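Local coordinates for putative ketosteroid isomerase (Parabacteroides distasonis ATCC 8503, PDB 3KE7), which is of unproven function but, as a SnoaL-like protein of the NTF2 clan, may be a ketosteroid isomerase and probably binds a small molecule in its pocket, at residues F46-E51 and W127-P132. Numbering follows the deposited sequence. Where two conformers were deposited one is given.
Sequences FDPSLE and WSYVKP. With BCN (bicine), chain F.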
loop_
_atom_site.group_PDB
_atom_site.type_symbol
_atom_site.label_atom_id
_atom_site.label_comp_id
_atom_site.label_asym_id
_atom_site.label_seq_id
_atom_site.Cartn_x
_atom_site.Cartn_y
_atom_site.Cartn_z
ATOM N N PHE B 46 7.630 2.634 3.429
ATOM C CA PHE B 46 8.406 3.009 2.278
ATOM C C PHE B 46 8.305 4.511 2.027
ATOM O O PHE B 46 7.245 5.110 2.173
ATOM C CB PHE B 46 7.851 2.412 0.969
ATOM C CG PHE B 46 7.784 0.918 0.867
ATOM C CD1 PHE B 46 8.837 0.170 0.334
ATOM C CD2 PHE B 46 6.617 0.241 1.166
ATOM C CE1 PHE B 46 8.712 -1.213 0.098
ATOM C CE2 PHE B 46 6.549 -1.166 0.934
ATOM C CZ PHE B 46 7.566 -1.847 0.397
ATOM N N ASP B 47 9.405 5.086 1.537
ATOM C CA ASP B 47 9.367 6.426 0.967
ATOM C C ASP B 47 10.503 6.510 -0.048
ATOM O O ASP B 47 11.290 5.597 -0.149
ATOM C CB ASP B 47 9.357 7.588 1.992
ATOM C CG ASP B 47 10.692 7.871 2.643
ATOM O OD1 ASP B 47 11.781 7.616 2.074
ATOM O OD2 ASP B 47 10.660 8.512 3.755
ATOM N N PRO B 48 10.555 7.563 -0.827
ATOM C CA PRO B 48 11.534 7.615 -1.921
ATOM C C PRO B 48 12.968 7.735 -1.530
ATOM O O PRO B 48 13.814 7.687 -2.435
ATOM C CB PRO B 48 11.102 8.863 -2.709
ATOM C CG PRO B 48 9.672 9.007 -2.416
ATOM C CD PRO B 48 9.562 8.642 -0.976
ATOM N N SER B 49 13.271 7.876 -0.241
ATOM C CA SER B 49 14.672 8.008 0.150
ATOM C C SER B 49 15.285 6.709 0.640
ATOM O O SER B 49 16.476 6.648 0.860
ATOM C CB SER B 49 14.821 9.039 1.249
ATOM O OG SER B 49 14.413 8.482 2.462
ATOM N N LEU B 50 14.488 5.667 0.756
ATOM C CA LEU B 50 14.986 4.437 1.342
ATOM C C LEU B 50 15.420 3.405 0.320
ATOM O O LEU B 50 14.726 3.113 -0.621
ATOM C CB LEU B 50 13.902 3.814 2.234
ATOM C CG LEU B 50 13.394 4.637 3.406
ATOM C CD1 LEU B 50 12.164 3.955 4.072
ATOM C CD2 LEU B 50 14.528 4.856 4.400
ATOM N N GLU B 51 16.557 2.774 0.591
ATOM C CA GLU B 51 17.040 1.741 -0.258
ATOM C C GLU B 51 16.279 0.419 -0.073
ATOM O O GLU B 51 16.218 -0.394 -0.986
ATOM C CB GLU B 51 18.514 1.522 0.036
ATOM C CG GLU B 51 19.187 0.557 -0.837
ATOM C CD GLU B 51 19.228 0.976 -2.287
ATOM O OE1 GLU B 51 19.481 2.154 -2.548
ATOM O OE2 GLU B 51 19.066 0.103 -3.144
ATOM N N TRP B 127 4.776 5.983 0.681
ATOM C CA TRP B 127 4.818 7.285 0.070
ATOM C C TRP B 127 5.658 7.197 -1.189
ATOM O O TRP B 127 6.761 6.626 -1.152
ATOM C CB TRP B 127 5.490 8.325 0.991
ATOM C CG TRP B 127 4.674 8.754 2.157
ATOM C CD1 TRP B 127 4.777 8.343 3.424
ATOM C CD2 TRP B 127 3.591 9.692 2.117
ATOM N NE1 TRP B 127 3.840 8.981 4.205
ATOM C CE2 TRP B 127 3.109 9.833 3.423
ATOM C CE3 TRP B 127 3.044 10.481 1.116
ATOM C CZ2 TRP B 127 2.038 10.673 3.739
ATOM C CZ3 TRP B 127 2.006 11.361 1.423
ATOM C CH2 TRP B 127 1.495 11.428 2.728
ATOM N N SER B 128 5.173 7.739 -2.307
ATOM C CA SER B 128 6.019 7.833 -3.501
ATOM C C SER B 128 5.776 9.168 -4.178
ATOM O O SER B 128 4.716 9.799 -3.992
ATOM C CB SER B 128 5.805 6.633 -4.445
ATOM O OG SER B 128 4.529 6.614 -5.043
ATOM N N TYR B 129 6.739 9.597 -5.012
ATOM C CA TYR B 129 6.534 10.802 -5.807
ATOM C C TYR B 129 5.640 10.505 -6.987
ATOM O O TYR B 129 5.699 9.454 -7.566
ATOM C CB TYR B 129 7.847 11.326 -6.363
ATOM C CG TYR B 129 8.867 11.719 -5.334
ATOM C CD1 TYR B 129 8.557 12.603 -4.334
ATOM C CD2 TYR B 129 10.194 11.275 -5.449
ATOM C CE1 TYR B 129 9.537 13.028 -3.411
ATOM C CE2 TYR B 129 11.175 11.700 -4.528
ATOM C CZ TYR B 129 10.807 12.540 -3.513
ATOM O OH TYR B 129 11.758 12.988 -2.613
ATOM N N VAL B 130 4.859 11.508 -7.370
ATOM C CA VAL B 130 4.069 11.446 -8.591
ATOM C C VAL B 130 5.010 11.692 -9.765
ATOM O O VAL B 130 5.688 12.740 -9.828
ATOM C CB VAL B 130 2.954 12.503 -8.622
ATOM C CG1 VAL B 130 2.315 12.647 -10.031
ATOM C CG2 VAL B 130 1.844 12.191 -7.575
ATOM N N LYS B 131 5.062 10.736 -10.698
ATOM C CA LYS B 131 5.807 10.883 -11.951
ATOM C C LYS B 131 7.197 11.483 -11.745
ATOM O O LYS B 131 7.533 12.532 -12.353
ATOM C CB LYS B 131 4.977 11.750 -12.913
ATOM C CG LYS B 131 3.682 11.068 -13.287
ATOM C CD LYS B 131 2.765 11.956 -14.157
ATOM C CE LYS B 131 3.238 12.015 -15.549
ATOM N NZ LYS B 131 2.250 12.739 -16.415
ATOM N N PRO B 132 8.033 10.829 -10.922
ATOM C CA PRO B 132 9.344 11.391 -10.606
ATOM C C PRO B 132 10.248 11.501 -11.811
ATOM O O PRO B 132 11.113 12.406 -11.823
ATOM C CB PRO B 132 9.932 10.395 -9.595
ATOM C CG PRO B 132 9.181 9.118 -9.828
ATOM C CD PRO B 132 7.801 9.564 -10.210
HETATM N N1 BCN F . 5.861 13.163 4.073
HETATM C C1 BCN F . 7.191 12.538 4.054
HETATM C C2 BCN F . 8.268 13.581 3.704
HETATM O O21 BCN F . 9.434 13.214 3.444
HETATM O O22 BCN F . 7.943 14.788 3.685
HETATM C C3 BCN F . 5.004 12.546 5.100
HETATM C C4 BCN F . 5.303 13.139 6.477
HETATM O O4 BCN F . 5.273 14.565 6.310
HETATM C C5 BCN F . 5.265 12.980 2.761
HETATM C C6 BCN F . 4.173 13.996 2.545
HETATM O O6 BCN F . 4.645 15.323 2.904
#
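Phe46 and Trp127 join two parallel strands of the curved mixed sheet of this NTF2-like fold, where strand 43-46 runs out into a turn beside the end of strand 120-129. Trp127 N donates to Phe46 O over 3.0 Å in an almost straight bond (178°), approaching from above the carbonyl plane. One residue on, Asp47 CA makes a C-H...O contact of 3.4 Å with Trp127 O, and the backbones then diverge as 47-50 folds into a type I beta turn. An Asx turn lies within it: Asp47 OD1 accepts from Ser49 N, on its anti side and tilted out of the carboxylate plane; in one of its two conformers Ser49 OG also reaches Asp47 OD1. Asp47 OD2 is bonded to the hydroxyls of Tyr45 and Tyr63; together with the bond to OD1, this should hold the carboxylate's rotation. Trp127 belongs to the ligand pocket. With CG beside the backbone N and anti to the carbonyl carbon (chi1 -73°), its indole lies flat under bicine, whose C5 sits over the ring centre and whose C6 comes within 3.6 Å of Trp127 CZ3. Trp106 meets this indole edge-to-face. Replacing Trp127 by an alanine would probably deprive bicine of the flat surface against C3, C5 and C6, leaving it less firmly placed. Ser128 OG bonds to Asn107 and to His126 of the second subunit, tying the strand end to the dimer interface. At the next residue of the strand, Tyr129, Pro48 covers one face of the ring: Pro48 CG stands 3.7 Å from the centroid, 11° off the normal, a CH-pi contact, while Pro48 CB touches Tyr129 CE2 at 3.4 Å.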